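WbbM protein (Klebsiella pneumoniae, PDB 6U4B) is a trimeric, bifunctional glycosyltransferase that takes part in O-antigen polymerisation and binds magnesium, probably adding sugars through two separate catalytic modules. Local coordinates at residues Y333-L338 with V360-F365; P126-E131 with T283-E288; M445-D450 with K501-D506; K30-H35 with K90-A95. All blocks are in the same frame, centred on the assembly; numbering follows the deposited sequence.

Contact 1 of 4, residues Y333-L338 with V360-F365; sequences YDIVVL and VSLRFF
Arg363 reaches across to Asp334, where its NH2 lies 3.0 Å from Asp334 OD1 in a salt bridge. The donor comes to the syn lone pair of OD1; NH2 alone faces the carboxylate, and the carboxylate and guanidinium planes are 40° apart. A bend at chi3 (-66°) folds the end of the arginine back over the neighbouring strand, past Val336 CG2, 3.7 Å from Arg363 NH2. A water between the ion pair and the strands donates to Asp334 OD1 and to Ile335 O, and accepts from Ser361 OG and Arg363 NE, tying the ion pair to the backbone. The remaining polar atoms bond to residues beyond the two strands: Asp334 OD2 to Tyr399 OH and Arg363 NH1 to Asn295 O. On the other face, carbon meets carbon. Val337 lies beside Phe364, pointing the same way, its CB 3.6 Å from Phe364 CD1, while Leu362 CD2 sits 3.7 Å from Ile335 CG2 and also touches Val337 CG2. Five backbone hydrogen bonds set these rows, from Ser361 N to Tyr333 O (2.8 Å) through Phe365 N to Val337 O (2.9 Å), in strict parallel register from Tyr333 with Val360 to Leu338 with Phe365. Strand 302-309 pairs with the far edge of strand 333-340, and helix 344-352 packs Leu350 and Val351 on Leu362 and Phe364. Strand 333-340, helix 344-352 and strand 360-366 thus form a beta-alpha-beta crossover, as expected of the nucleotide-binding half of a GT-A fold in a family 8 glycosyltransferase.

Contact 2 of 4, residues P126-E131 with T283-E288; sequences PCIDEE and TFVSNE
Near the ends of the parallel strands 122-125 and 277-285, Pro126 meets Ser286 and Asn287. Two donors grip one carbonyl oxygen, Pro126 O. Asn287 N donates to it at 2.7 Å, though the bond itself is bent, 136° at the hydrogen. Ser286 OG approaches Pro126 O from the flank at 3.1 Å, in the carbonyl plane and on a lone pair. A chi1 of 44° holds this hydroxyl between the serine's own backbone N and carbonyl carbon, on the side facing Pro126. Beside these bonds lies a small apolar patch: Val285 CG1 rests 3.5 Å from Cys127 CA, and Val285 CG2 meets Ile128 CG1 at 3.6 Å, the two branched chains crossing at about a right angle. Farther along, Asp129 caps the next helix, its OD2 accepting a weak bond from Glu131 N. The contact lies at the surface and joins the chain after strand 122-125 to the chain after strand 277-285. On one side the chain runs from strand 122-125 into helix 130-135; on the other, strand 277-285 is also tied by its backbone to Arg104 and His106, and Thr283 OG1 bonds to Tyr132 OH of that helix.

Contact 3 of 4, residues M445-D450 with K501-D506; sequences MSASDD and KYWFLD
Ring packing leads: the indole of Trp503 lies against Ser446 and Ala447. Ser446 CA stands 3.6 Å above the centroid of the six-membered ring and only 4° off its normal, a CH-pi contact, with Ser446 CB 3.5 Å from Trp503 CE3. Over the same face, toward the rim, comes Ala447 N. Phe504 CE2 stands over the opposite face, its ring inclined to the indole. A chi1 of -171° swings the indole away from its backbone N and along the loop, bringing Trp503 CZ2 to 3.5 Å from Met445 O. Weaker polar contact follows at the foot of the indole, where Trp503 CA lies 3.2 Å from Ala447 O, a CA-H...O contact. Hydrogen bonds gather at the other end. Asp449 OD2 accepts from Lys501 N, nearly straight (169°) but from above the carboxylate plane; at 2.5 Å this bond is modelled unusually short, and its exact length is doubtful. In return Asp449 N gives a weak bond of 3.3 Å to Lys501 O. Within the loop, Ser448 OG accepts from Asp450 N, an ST turn that shapes the chain around Asp449. The loop 445-450 links helix 434-441 to helix 455-461, and segment 501-506 leads from helix 489-499 into helix 505-513. Tyr458 of helix 455-461 touches Ser446, Ser448 and Tyr502 and bonds to Trp503 N, while Phe504 reaches Met436 and Phe439 of helix 434-441.

Contact 4 of 4, residues K30-H35 with K90-A95; sequences KIYTSH and KNEELA
Lys30 lays its aliphatic chain over the methyl of Ala95, Lys30 CG lying 3.7 Å from Ala95 CB. Past this point the lysine bends at chi3 (113°) and carries its ammonium between two acceptors. A weak hydrogen bond of 3.5 Å joins Lys30 NZ to Glu93 O. A long ion pair of 3.8 Å joins Lys30 NZ to Glu92 OE2. The same OE2 is held more closely by Tyr32, whose OH donates to Glu92 OE2 at 2.6 Å. That oxygen lies at the edge of the phenol, near the ring plane, and is met on its anti lone pair, with the carboxylate turned 83° from the ring. In Glu92, chi1 brings CG to 3.3 Å from Tyr32 OH, and the bend at chi2 (-72°) turns the carboxylate back so that OE2 reaches the hydroxyl. Hydroxyl and ammonium together would probably favour a charged carboxylate. Lys30 and Tyr32 project from one face of strand 29-35 toward the chain leaving helix 82-91, which then enters strand 97-102; that strand pairs with 29-35 in parallel through Tyr97 and Gly99. Val88 of the helix packs on Tyr32 and Trp87 on Glu92, while Leu94 turns to helix 220-240.

Contact 1 is the buried one, contact 2 lies at the surface, and contacts 3 and 4 are partly buried. Only contact 1 pairs two neighbouring strands throughout, joining backbone bonds to an apolar face and a water-bridged ion pair. Contacts 2 and 4 reach the same N-terminal sheet, with centres about 22 Å apart: one uses a carbonyl oxygen at a strand end, the other a carboxylate beside a strand. Contact 3 shares the family 8 range with contact 1, about 31 Å away between centres, but joins loops, with an indole face as its main surface. Contacts 3 and 4, about 49 Å apart between centres, lie on opposite sides of the chain's centre.

Contact 1 of 4, residues Y333-L338 with V360-F365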
loop_
_atom_site.group_PDB
_atom_site.type_symbol
_atom_site.label_atom_id
_atom_site.label_comp_id
_atom_site.label_asym_id
_atom_site.label_seq_id
_atom_site.Cartn_x
_atom_site.Cartn_y
_atom_site.Cartn_z
ATOM N N TYR A 333 3.855 11.579 20.434
ATOM C CA TYR A 333 2.853 10.623 20.889
ATOM C C TYR A 333 3.542 9.505 21.655
ATOM O O TYR A 333 4.370 8.778 21.095
ATOM C CB TYR A 333 2.044 10.074 19.709
ATOM C CG TYR A 333 1.205 11.135 19.025
ATOM C CD1 TYR A 333 -0.156 11.248 19.282
ATOM C CD2 TYR A 333 1.780 12.034 18.133
ATOM C CE1 TYR A 333 -0.922 12.221 18.662
ATOM C CE2 TYR A 333 1.026 13.011 17.514
ATOM C CZ TYR A 333 -0.325 13.099 17.779
ATOM O OH TYR A 333 -1.076 14.071 17.158
ATOM N N ASP A 334 3.193 9.375 22.933
ATOM C CA ASP A 334 3.805 8.435 23.872
ATOM C C ASP A 334 2.793 7.318 24.113
ATOM O O ASP A 334 1.940 7.413 24.997
ATOM C CB ASP A 334 4.187 9.164 25.165
ATOM C CG ASP A 334 4.888 8.267 26.182
ATOM O OD1 ASP A 334 4.974 7.037 25.979
ATOM O OD2 ASP A 334 5.358 8.812 27.202
ATOM N N ILE A 335 2.889 6.258 23.317
ATOM C CA ILE A 335 1.947 5.147 23.375
ATOM C C ILE A 335 2.528 4.061 24.267
ATOM O O ILE A 335 3.677 3.641 24.081
ATOM C CB ILE A 335 1.637 4.599 21.973
ATOM C CG1 ILE A 335 1.188 5.727 21.041
ATOM C CG2 ILE A 335 0.571 3.522 22.056
ATOM C CD1 ILE A 335 0.812 5.260 19.648
ATOM N N VAL A 336 1.740 3.609 25.239
ATOM C CA VAL A 336 2.133 2.523 26.130
ATOM C C VAL A 336 1.047 1.461 26.084
ATOM O O VAL A 336 -0.125 1.755 26.354
ATOM C CB VAL A 336 2.355 3.003 27.574
ATOM C CG1 VAL A 336 2.624 1.817 28.485
ATOM C CG2 VAL A 336 3.505 3.998 27.633
ATOM N N VAL A 337 1.429 0.233 25.751
ATOM C CA VAL A 337 0.504 -0.893 25.701
ATOM C C VAL A 337 0.678 -1.721 26.966
ATOM O O VAL A 337 1.763 -2.258 27.224
ATOM C CB VAL A 337 0.730 -1.751 24.448
ATOM C CG1 VAL A 337 -0.030 -3.064 24.568
ATOM C CG2 VAL A 337 0.300 -0.989 23.194
ATOM N N LEU A 338 -0.387 -1.819 27.761
ATOM C CA LEU A 338 -0.423 -2.735 28.896
ATOM C C LEU A 338 -0.740 -4.116 28.344
ATOM O O LEU A 338 -1.906 -4.461 28.139
ATOM C CB LEU A 338 -1.462 -2.290 29.919
ATOM C CG LEU A 338 -1.382 -0.816 30.320
ATOM C CD1 LEU A 338 -2.489 -0.457 31.304
ATOM C CD2 LEU A 338 -0.018 -0.511 30.903
ATOM N N VAL A 360 6.500 9.315 17.362
ATOM C CA VAL A 360 5.602 8.311 17.921
ATOM C C VAL A 360 6.446 7.245 18.607
ATOM O O VAL A 360 7.239 6.559 17.952
ATOM C CB VAL A 360 4.704 7.672 16.847
ATOM C CG1 VAL A 360 3.778 6.640 17.479
ATOM C CG2 VAL A 360 3.903 8.736 16.108
ATOM N N SER A 361 6.276 7.106 19.919
ATOM C CA SER A 361 6.931 6.061 20.687
ATOM C C SER A 361 5.922 4.991 21.080
ATOM O O SER A 361 4.748 5.281 21.329
ATOM C CB SER A 361 7.596 6.623 21.946
ATOM O OG SER A 361 8.085 5.578 22.768
ATOM N N LEU A 362 6.393 3.747 21.134
ATOM C CA LEU A 362 5.576 2.613 21.550
ATOM C C LEU A 362 6.375 1.793 22.553
ATOM O O LEU A 362 7.485 1.344 22.246
ATOM C CB LEU A 362 5.167 1.750 20.352
ATOM C CG LEU A 362 3.883 0.910 20.415
ATOM C CD1 LEU A 362 4.146 -0.517 19.958
ATOM C CD2 LEU A 362 3.222 0.928 21.789
ATOM N N ARG A 363 5.816 1.604 23.744
ATOM C CA ARG A 363 6.436 0.787 24.775
ATOM C C ARG A 363 5.406 -0.191 25.322
ATOM O O ARG A 363 4.197 0.033 25.231
ATOM C CB ARG A 363 7.010 1.645 25.910
ATOM C CG ARG A 363 8.158 2.553 25.494
ATOM C CD ARG A 363 8.573 3.463 26.640
ATOM N NE ARG A 363 7.526 4.423 26.984
ATOM C CZ ARG A 363 7.517 5.151 28.098
ATOM N NH1 ARG A 363 8.495 5.028 28.987
ATOM N NH2 ARG A 363 6.528 6.002 28.326
ATOM N N PHE A 364 5.903 -1.287 25.886
ATOM C CA PHE A 364 5.063 -2.337 26.443
ATOM C C PHE A 364 5.331 -2.485 27.931
ATOM O O PHE A 364 6.477 -2.376 28.381
ATOM C CB PHE A 364 5.309 -3.678 25.746
ATOM C CG PHE A 364 4.850 -3.712 24.319
ATOM C CD1 PHE A 364 3.530 -3.997 24.010
ATOM C CD2 PHE A 364 5.738 -3.462 23.286
ATOM C CE1 PHE A 364 3.101 -4.026 22.693
ATOM C CE2 PHE A 364 5.316 -3.492 21.966
ATOM C CZ PHE A 364 3.997 -3.775 21.670
ATOM N N PHE A 365 4.269 -2.743 28.689
ATOM C CA PHE A 365 4.374 -3.052 30.107
ATOM C C PHE A 365 3.500 -4.258 30.407
ATOM O O PHE A 365 2.340 -4.306 29.986
ATOM C CB PHE A 365 3.955 -1.861 30.976
ATOM C CG PHE A 365 4.107 -2.109 32.451
ATOM C CD1 PHE A 365 5.355 -2.041 33.052
ATOM C CD2 PHE A 365 3.007 -2.418 33.233
ATOM C CE1 PHE A 365 5.504 -2.275 34.411
ATOM C CE2 PHE A 365 3.147 -2.653 34.596
ATOM C CZ PHE A 365 4.398 -2.580 35.184
HETATM O O HOH W 1 5.903 5.009 24.458
#

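Contact 2 of 4, residues P126-E131 with T283-E288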
loop_
_atom_site.group_PDB
_atom_site.type_symbol
_atom_site.label_atom_id
_atom_site.label_comp_id
_atom_site.label_asym_id
_atom_site.label_seq_id
_atom_site.Cartn_x
_atom_site.Cartn_y
_atom_site.Cartn_z
ATOM N N PRO A 126 9.205 -11.052 54.454
ATOM C CA PRO A 126 8.051 -11.260 53.564
ATOM C C PRO A 126 8.118 -10.478 52.258
ATOM O O PRO A 126 8.167 -11.079 51.182
ATOM C CB PRO A 126 6.856 -10.815 54.423
ATOM C CG PRO A 126 7.448 -10.104 55.615
ATOM C CD PRO A 126 8.788 -10.721 55.825
ATOM N N CYS A 127 8.122 -9.149 52.330
ATOM C CA CYS A 127 8.184 -8.321 51.135
ATOM C C CYS A 127 9.077 -7.117 51.400
ATOM O O CYS A 127 9.486 -6.853 52.533
ATOM C CB CYS A 127 6.786 -7.874 50.679
ATOM S SG CYS A 127 5.859 -6.915 51.895
ATOM N N ILE A 128 9.385 -6.386 50.330
ATOM C CA ILE A 128 10.217 -5.191 50.422
ATOM C C ILE A 128 9.347 -4.039 50.913
ATOM O O ILE A 128 8.541 -3.491 50.157
ATOM C CB ILE A 128 10.874 -4.854 49.080
ATOM C CG1 ILE A 128 11.842 -5.962 48.663
ATOM C CG2 ILE A 128 11.592 -3.513 49.164
ATOM C CD1 ILE A 128 12.506 -5.727 47.318
ATOM N N ASP A 129 9.511 -3.667 52.179
ATOM C CA ASP A 129 8.804 -2.518 52.730
ATOM C C ASP A 129 9.774 -1.604 53.467
ATOM O O ASP A 129 10.994 -1.782 53.377
ATOM C CB ASP A 129 7.674 -2.967 53.661
ATOM C CG ASP A 129 8.140 -3.952 54.718
ATOM O OD1 ASP A 129 8.377 -5.130 54.379
ATOM O OD2 ASP A 129 8.278 -3.546 55.891
ATOM N N GLU A 130 9.243 -0.621 54.196
ATOM C CA GLU A 130 10.109 0.314 54.907
ATOM C C GLU A 130 10.822 -0.351 56.079
ATOM O O GLU A 130 11.963 0.011 56.387
ATOM C CB GLU A 130 9.300 1.524 55.375
ATOM C CG GLU A 130 9.195 2.629 54.327
ATOM C CD GLU A 130 8.175 3.693 54.683
ATOM O OE1 GLU A 130 7.049 3.642 54.144
ATOM O OE2 GLU A 130 8.495 4.577 55.508
ATOM N N GLU A 131 10.179 -1.322 56.737
ATOM C CA GLU A 131 10.848 -2.052 57.810
ATOM C C GLU A 131 12.005 -2.886 57.272
ATOM O O GLU A 131 13.055 -2.994 57.918
ATOM C CB GLU A 131 9.851 -2.944 58.546
ATOM C CG GLU A 131 10.481 -3.800 59.636
ATOM C CD GLU A 131 9.606 -4.970 60.042
ATOM O OE1 GLU A 131 8.600 -5.227 59.348
ATOM O OE2 GLU A 131 9.927 -5.631 61.051
ATOM N N THR A 283 19.954 -11.597 52.445
ATOM C CA THR A 283 18.514 -11.516 52.643
ATOM C C THR A 283 17.781 -12.151 51.468
ATOM O O THR A 283 18.324 -12.305 50.370
ATOM C CB THR A 283 18.045 -10.064 52.814
ATOM O OG1 THR A 283 17.988 -9.416 51.536
ATOM C CG2 THR A 283 18.991 -9.295 53.728
ATOM N N PHE A 284 16.529 -12.528 51.717
ATOM C CA PHE A 284 15.642 -13.004 50.668
ATOM C C PHE A 284 14.241 -12.465 50.911
ATOM O O PHE A 284 13.750 -12.471 52.042
ATOM C CB PHE A 284 15.595 -14.536 50.589
ATOM C CG PHE A 284 14.596 -15.053 49.587
ATOM C CD1 PHE A 284 13.429 -15.674 50.003
ATOM C CD2 PHE A 284 14.813 -14.893 48.227
ATOM C CE1 PHE A 284 12.506 -16.140 49.083
ATOM C CE2 PHE A 284 13.892 -15.355 47.301
ATOM C CZ PHE A 284 12.739 -15.981 47.731
ATOM N N VAL A 285 13.607 -12.007 49.835
ATOM C CA VAL A 285 12.257 -11.457 49.866
ATOM C C VAL A 285 11.320 -12.501 49.274
ATOM O O VAL A 285 11.420 -12.831 48.086
ATOM C CB VAL A 285 12.176 -10.131 49.095
ATOM C CG1 VAL A 285 10.756 -9.605 49.093
ATOM C CG2 VAL A 285 13.130 -9.117 49.706
ATOM N N SER A 286 10.405 -13.014 50.099
ATOM C CA SER A 286 9.586 -14.154 49.701
ATOM C C SER A 286 8.378 -13.767 48.856
ATOM O O SER A 286 7.840 -14.626 48.148
ATOM C CB SER A 286 9.126 -14.923 50.942
ATOM O OG SER A 286 8.693 -14.038 51.960
ATOM N N ASN A 287 7.939 -12.511 48.904
ATOM C CA ASN A 287 6.775 -12.058 48.150
ATOM C C ASN A 287 7.193 -10.941 47.204
ATOM O O ASN A 287 7.614 -9.869 47.651
ATOM C CB ASN A 287 5.661 -11.582 49.086
ATOM C CG ASN A 287 5.041 -12.715 49.879
ATOM O OD1 ASN A 287 4.834 -13.811 49.358
ATOM N ND2 ASN A 287 4.742 -12.456 51.148
ATOM N N GLU A 288 7.065 -11.188 45.905
ATOM C CA GLU A 288 7.401 -10.176 44.915
ATOM C C GLU A 288 6.269 -9.165 44.798
ATOM O O GLU A 288 5.089 -9.527 44.792
ATOM C CB GLU A 288 7.673 -10.826 43.558
ATOM C CG GLU A 288 8.595 -10.019 42.661
ATOM C CD GLU A 288 8.949 -10.754 41.383
ATOM O OE1 GLU A 288 8.396 -10.402 40.319
ATOM O OE2 GLU A 288 9.772 -11.692 41.449
#

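Contact 3 of 4, residues M445-D450 with K501-D506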
loop_
_atom_site.group_PDB
_atom_site.type_symbol
_atom_site.label_atom_id
_atom_site.label_comp_id
_atom_site.label_asym_id
_atom_site.label_seq_id
_atom_site.Cartn_x
_atom_site.Cartn_y
_atom_site.Cartn_z
ATOM N N MET A 445 -32.433 -5.336 33.507
ATOM C CA MET A 445 -32.098 -5.909 34.805
ATOM C C MET A 445 -30.585 -5.941 34.989
ATOM O O MET A 445 -29.863 -6.503 34.158
ATOM C CB MET A 445 -32.681 -7.315 34.934
ATOM C CG MET A 445 -34.200 -7.367 34.924
ATOM S SD MET A 445 -34.953 -6.405 36.251
ATOM C CE MET A 445 -36.639 -7.003 36.179
ATOM N N SER A 446 -30.109 -5.344 36.077
ATOM C CA SER A 446 -28.697 -5.390 36.413
ATOM C C SER A 446 -28.363 -6.702 37.118
ATOM O O SER A 446 -29.243 -7.467 37.525
ATOM C CB SER A 446 -28.313 -4.203 37.295
ATOM O OG SER A 446 -28.881 -4.324 38.589
ATOM N N ALA A 447 -27.065 -6.958 37.266
ATOM C CA ALA A 447 -26.597 -8.161 37.946
ATOM C C ALA A 447 -25.290 -7.842 38.652
ATOM O O ALA A 447 -24.324 -7.430 38.005
ATOM C CB ALA A 447 -26.410 -9.317 36.960
ATOM N N SER A 448 -25.265 -8.029 39.967
ATOM C CA SER A 448 -24.080 -7.763 40.775
ATOM C C SER A 448 -24.234 -8.502 42.099
ATOM O O SER A 448 -25.138 -9.327 42.267
ATOM C CB SER A 448 -23.881 -6.259 40.984
ATOM O OG SER A 448 -24.863 -5.739 41.866
ATOM N N ASP A 449 -23.347 -8.197 43.050
ATOM C CA ASP A 449 -23.450 -8.787 44.378
ATOM C C ASP A 449 -24.666 -8.285 45.143
ATOM O O ASP A 449 -25.067 -8.917 46.127
ATOM C CB ASP A 449 -22.181 -8.507 45.185
ATOM C CG ASP A 449 -21.013 -9.376 44.758
ATOM O OD1 ASP A 449 -21.252 -10.512 44.296
ATOM O OD2 ASP A 449 -19.856 -8.924 44.889
ATOM N N ASP A 450 -25.259 -7.169 44.723
ATOM C CA ASP A 450 -26.443 -6.630 45.377
ATOM C C ASP A 450 -27.742 -7.189 44.809
ATOM O O ASP A 450 -28.814 -6.656 45.113
ATOM C CB ASP A 450 -26.455 -5.101 45.288
ATOM C CG ASP A 450 -25.301 -4.463 46.037
ATOM O OD1 ASP A 450 -24.735 -3.472 45.530
ATOM O OD2 ASP A 450 -24.949 -4.960 47.126
ATOM N N LYS A 501 -18.473 -7.156 43.712
ATOM C CA LYS A 501 -18.384 -7.312 42.269
ATOM C C LYS A 501 -19.505 -6.523 41.608
ATOM O O LYS A 501 -20.652 -6.547 42.062
ATOM C CB LYS A 501 -18.457 -8.788 41.878
ATOM C CG LYS A 501 -17.403 -9.626 42.563
ATOM C CD LYS A 501 -16.707 -10.557 41.590
ATOM C CE LYS A 501 -15.341 -10.951 42.123
ATOM N NZ LYS A 501 -14.435 -9.770 42.201
ATOM N N TYR A 502 -19.162 -5.818 40.536
ATOM C CA TYR A 502 -20.060 -4.864 39.905
ATOM C C TYR A 502 -20.504 -5.350 38.531
ATOM O O TYR A 502 -19.827 -6.147 37.873
ATOM C CB TYR A 502 -19.394 -3.488 39.786
ATOM C CG TYR A 502 -19.033 -2.891 41.127
ATOM C CD1 TYR A 502 -19.956 -2.142 41.845
ATOM C CD2 TYR A 502 -17.775 -3.089 41.681
ATOM C CE1 TYR A 502 -19.635 -1.602 43.074
ATOM C CE2 TYR A 502 -17.442 -2.549 42.908
ATOM C CZ TYR A 502 -18.376 -1.808 43.600
ATOM O OH TYR A 502 -18.052 -1.272 44.826
ATOM N N TRP A 503 -21.660 -4.834 38.103
ATOM C CA TRP A 503 -22.281 -5.281 36.861
ATOM C C TRP A 503 -21.339 -5.113 35.674
ATOM O O TRP A 503 -21.079 -6.067 34.932
ATOM C CB TRP A 503 -23.583 -4.513 36.636
ATOM C CG TRP A 503 -24.419 -5.027 35.510
ATOM C CD1 TRP A 503 -24.337 -6.254 34.919
ATOM C CD2 TRP A 503 -25.470 -4.326 34.832
ATOM N NE1 TRP A 503 -25.270 -6.361 33.918
ATOM C CE2 TRP A 503 -25.979 -5.191 33.844
ATOM C CE3 TRP A 503 -26.028 -3.050 34.965
ATOM C CZ2 TRP A 503 -27.019 -4.823 32.994
ATOM C CZ3 TRP A 503 -27.061 -2.687 34.121
ATOM C CH2 TRP A 503 -27.546 -3.570 33.148
ATOM N N PHE A 504 -20.811 -3.905 35.482
ATOM C CA PHE A 504 -19.880 -3.628 34.398
ATOM C C PHE A 504 -18.461 -3.390 34.906
ATOM O O PHE A 504 -17.719 -2.585 34.336
ATOM C CB PHE A 504 -20.369 -2.447 33.563
ATOM C CG PHE A 504 -21.488 -2.803 32.630
ATOM C CD1 PHE A 504 -21.224 -3.382 31.400
ATOM C CD2 PHE A 504 -22.804 -2.579 32.990
ATOM C CE1 PHE A 504 -22.254 -3.720 30.538
ATOM C CE2 PHE A 504 -23.839 -2.913 32.135
ATOM C CZ PHE A 504 -23.563 -3.485 30.909
ATOM N N LEU A 505 -18.088 -4.075 35.983
ATOM C CA LEU A 505 -16.691 -4.231 36.417
ATOM C C LEU A 505 -16.073 -2.849 36.624
ATOM O O LEU A 505 -16.686 -2.007 37.303
ATOM C CB LEU A 505 -15.982 -5.127 35.406
ATOM C CG LEU A 505 -16.712 -6.402 34.978
ATOM C CD1 LEU A 505 -15.927 -7.126 33.895
ATOM C CD2 LEU A 505 -16.964 -7.321 36.165
ATOM N N ASP A 506 -14.892 -2.566 36.065
ATOM C CA ASP A 506 -14.201 -1.313 36.344
ATOM C C ASP A 506 -14.935 -0.101 35.788
ATOM O O ASP A 506 -14.736 1.010 36.293
ATOM C CB ASP A 506 -12.778 -1.358 35.786
ATOM C CG ASP A 506 -12.744 -1.588 34.285
ATOM O OD1 ASP A 506 -13.536 -2.418 33.789
ATOM O OD2 ASP A 506 -11.928 -0.938 33.602
#

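Contact 4 of 4, residues K30-H35 with K90-A95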
loop_
_atom_site.group_PDB
_atom_site.type_symbol
_atom_site.label_atom_id
_atom_site.label_comp_id
_atom_site.label_asym_id
_atom_site.label_seq_id
_atom_site.Cartn_x
_atom_site.Cartn_y
_atom_site.Cartn_z
ATOM N N LYS A 30 27.550 3.509 45.135
ATOM C CA LYS A 30 26.535 3.244 44.123
ATOM C C LYS A 30 26.417 1.737 43.969
ATOM O O LYS A 30 27.383 1.076 43.574
ATOM C CB LYS A 30 26.885 3.904 42.785
ATOM C CG LYS A 30 26.696 5.413 42.781
ATOM C CD LYS A 30 27.213 6.042 41.499
ATOM C CE LYS A 30 26.080 6.627 40.672
ATOM N NZ LYS A 30 26.600 7.422 39.526
ATOM N N ILE A 31 25.249 1.196 44.297
ATOM C CA ILE A 31 24.986 -0.235 44.218
ATOM C C ILE A 31 23.851 -0.455 43.230
ATOM O O ILE A 31 22.839 0.255 43.272
ATOM C CB ILE A 31 24.637 -0.826 45.595
ATOM C CG1 ILE A 31 25.737 -0.500 46.607
ATOM C CG2 ILE A 31 24.437 -2.331 45.495
ATOM C CD1 ILE A 31 25.380 -0.861 48.028
ATOM N N TYR A 32 24.015 -1.437 42.348
ATOM C CA TYR A 32 23.071 -1.694 41.270
ATOM C C TYR A 32 22.333 -3.003 41.513
ATOM O O TYR A 32 22.935 -4.003 41.911
ATOM C CB TYR A 32 23.795 -1.735 39.920
ATOM C CG TYR A 32 24.522 -0.450 39.600
ATOM C CD1 TYR A 32 23.931 0.528 38.810
ATOM C CD2 TYR A 32 25.796 -0.208 40.103
ATOM C CE1 TYR A 32 24.591 1.707 38.523
ATOM C CE2 TYR A 32 26.462 0.967 39.825
ATOM C CZ TYR A 32 25.857 1.920 39.034
ATOM O OH TYR A 32 26.520 3.093 38.755
ATOM N N THR A 33 21.024 -2.988 41.279
ATOM C CA THR A 33 20.192 -4.178 41.390
ATOM C C THR A 33 19.730 -4.613 40.004
ATOM O O THR A 33 19.393 -3.775 39.160
ATOM C CB THR A 33 18.979 -3.933 42.295
ATOM O OG1 THR A 33 18.296 -2.742 41.881
ATOM C CG2 THR A 33 19.420 -3.783 43.744
ATOM N N SER A 34 19.715 -5.924 39.776
ATOM C CA SER A 34 19.408 -6.493 38.470
ATOM C C SER A 34 17.966 -6.984 38.439
ATOM O O SER A 34 17.582 -7.846 39.236
ATOM C CB SER A 34 20.367 -7.634 38.137
ATOM O OG SER A 34 21.663 -7.135 37.865
ATOM N N HIS A 35 17.183 -6.448 37.510
ATOM C CA HIS A 35 15.792 -6.828 37.331
ATOM C C HIS A 35 15.574 -7.315 35.903
ATOM O O HIS A 35 16.198 -6.822 34.960
ATOM C CB HIS A 35 14.849 -5.654 37.623
ATOM C CG HIS A 35 15.068 -5.011 38.959
ATOM N ND1 HIS A 35 14.177 -5.140 40.003
ATOM C CD2 HIS A 35 16.070 -4.221 39.415
ATOM C CE1 HIS A 35 14.621 -4.462 41.046
ATOM N NE2 HIS A 35 15.768 -3.895 40.716
ATOM N N LYS A 90 31.642 0.057 31.780
ATOM C CA LYS A 90 31.947 0.779 30.551
ATOM C C LYS A 90 31.268 2.139 30.445
ATOM O O LYS A 90 31.751 2.995 29.694
ATOM C CB LYS A 90 31.552 -0.062 29.333
ATOM C CG LYS A 90 32.402 -1.299 29.135
ATOM C CD LYS A 90 33.869 -0.928 28.994
ATOM C CE LYS A 90 34.708 -2.135 28.616
ATOM N NZ LYS A 90 36.151 -1.785 28.503
ATOM N N ASN A 91 30.171 2.369 31.168
ATOM C CA ASN A 91 29.339 3.537 30.919
ATOM C C ASN A 91 29.097 4.430 32.128
ATOM O O ASN A 91 28.774 5.608 31.940
ATOM C CB ASN A 91 27.977 3.105 30.354
ATOM C CG ASN A 91 28.111 2.211 29.135
ATOM O OD1 ASN A 91 28.385 2.685 28.031
ATOM N ND2 ASN A 91 27.921 0.911 29.330
ATOM N N GLU A 92 29.240 3.925 33.346
ATOM C CA GLU A 92 28.882 4.685 34.535
ATOM C C GLU A 92 30.079 5.440 35.099
ATOM O O GLU A 92 31.219 4.971 35.048
ATOM C CB GLU A 92 28.312 3.760 35.612
ATOM C CG GLU A 92 26.831 3.471 35.475
ATOM C CD GLU A 92 25.971 4.669 35.825
ATOM O OE1 GLU A 92 25.765 5.538 34.949
ATOM O OE2 GLU A 92 25.512 4.748 36.985
ATOM N N GLU A 93 29.803 6.625 35.644
ATOM C CA GLU A 93 30.783 7.344 36.450
ATOM C C GLU A 93 30.831 6.686 37.823
ATOM O O GLU A 93 29.876 6.776 38.601
ATOM C CB GLU A 93 30.436 8.825 36.551
ATOM C CG GLU A 93 31.148 9.687 35.518
ATOM C CD GLU A 93 31.224 11.146 35.921
ATOM O OE1 GLU A 93 30.186 11.707 36.329
ATOM O OE2 GLU A 93 32.325 11.731 35.835
ATOM N N LEU A 94 31.945 6.025 38.121
ATOM C CA LEU A 94 32.026 5.134 39.268
ATOM C C LEU A 94 32.188 5.920 40.561
ATOM O O LEU A 94 33.059 6.790 40.668
ATOM C CB LEU A 94 33.192 4.165 39.090
ATOM C CG LEU A 94 33.296 3.570 37.685
ATOM C CD1 LEU A 94 34.595 2.813 37.527
ATOM C CD2 LEU A 94 32.107 2.668 37.385
ATOM N N ALA A 95 31.351 5.604 41.545
ATOM C CA ALA A 95 31.506 6.156 42.879
ATOM C C ALA A 95 32.737 5.545 43.550
ATOM O O ALA A 95 33.412 4.673 42.998
ATOM C CB ALA A 95 30.247 5.903 43.705
#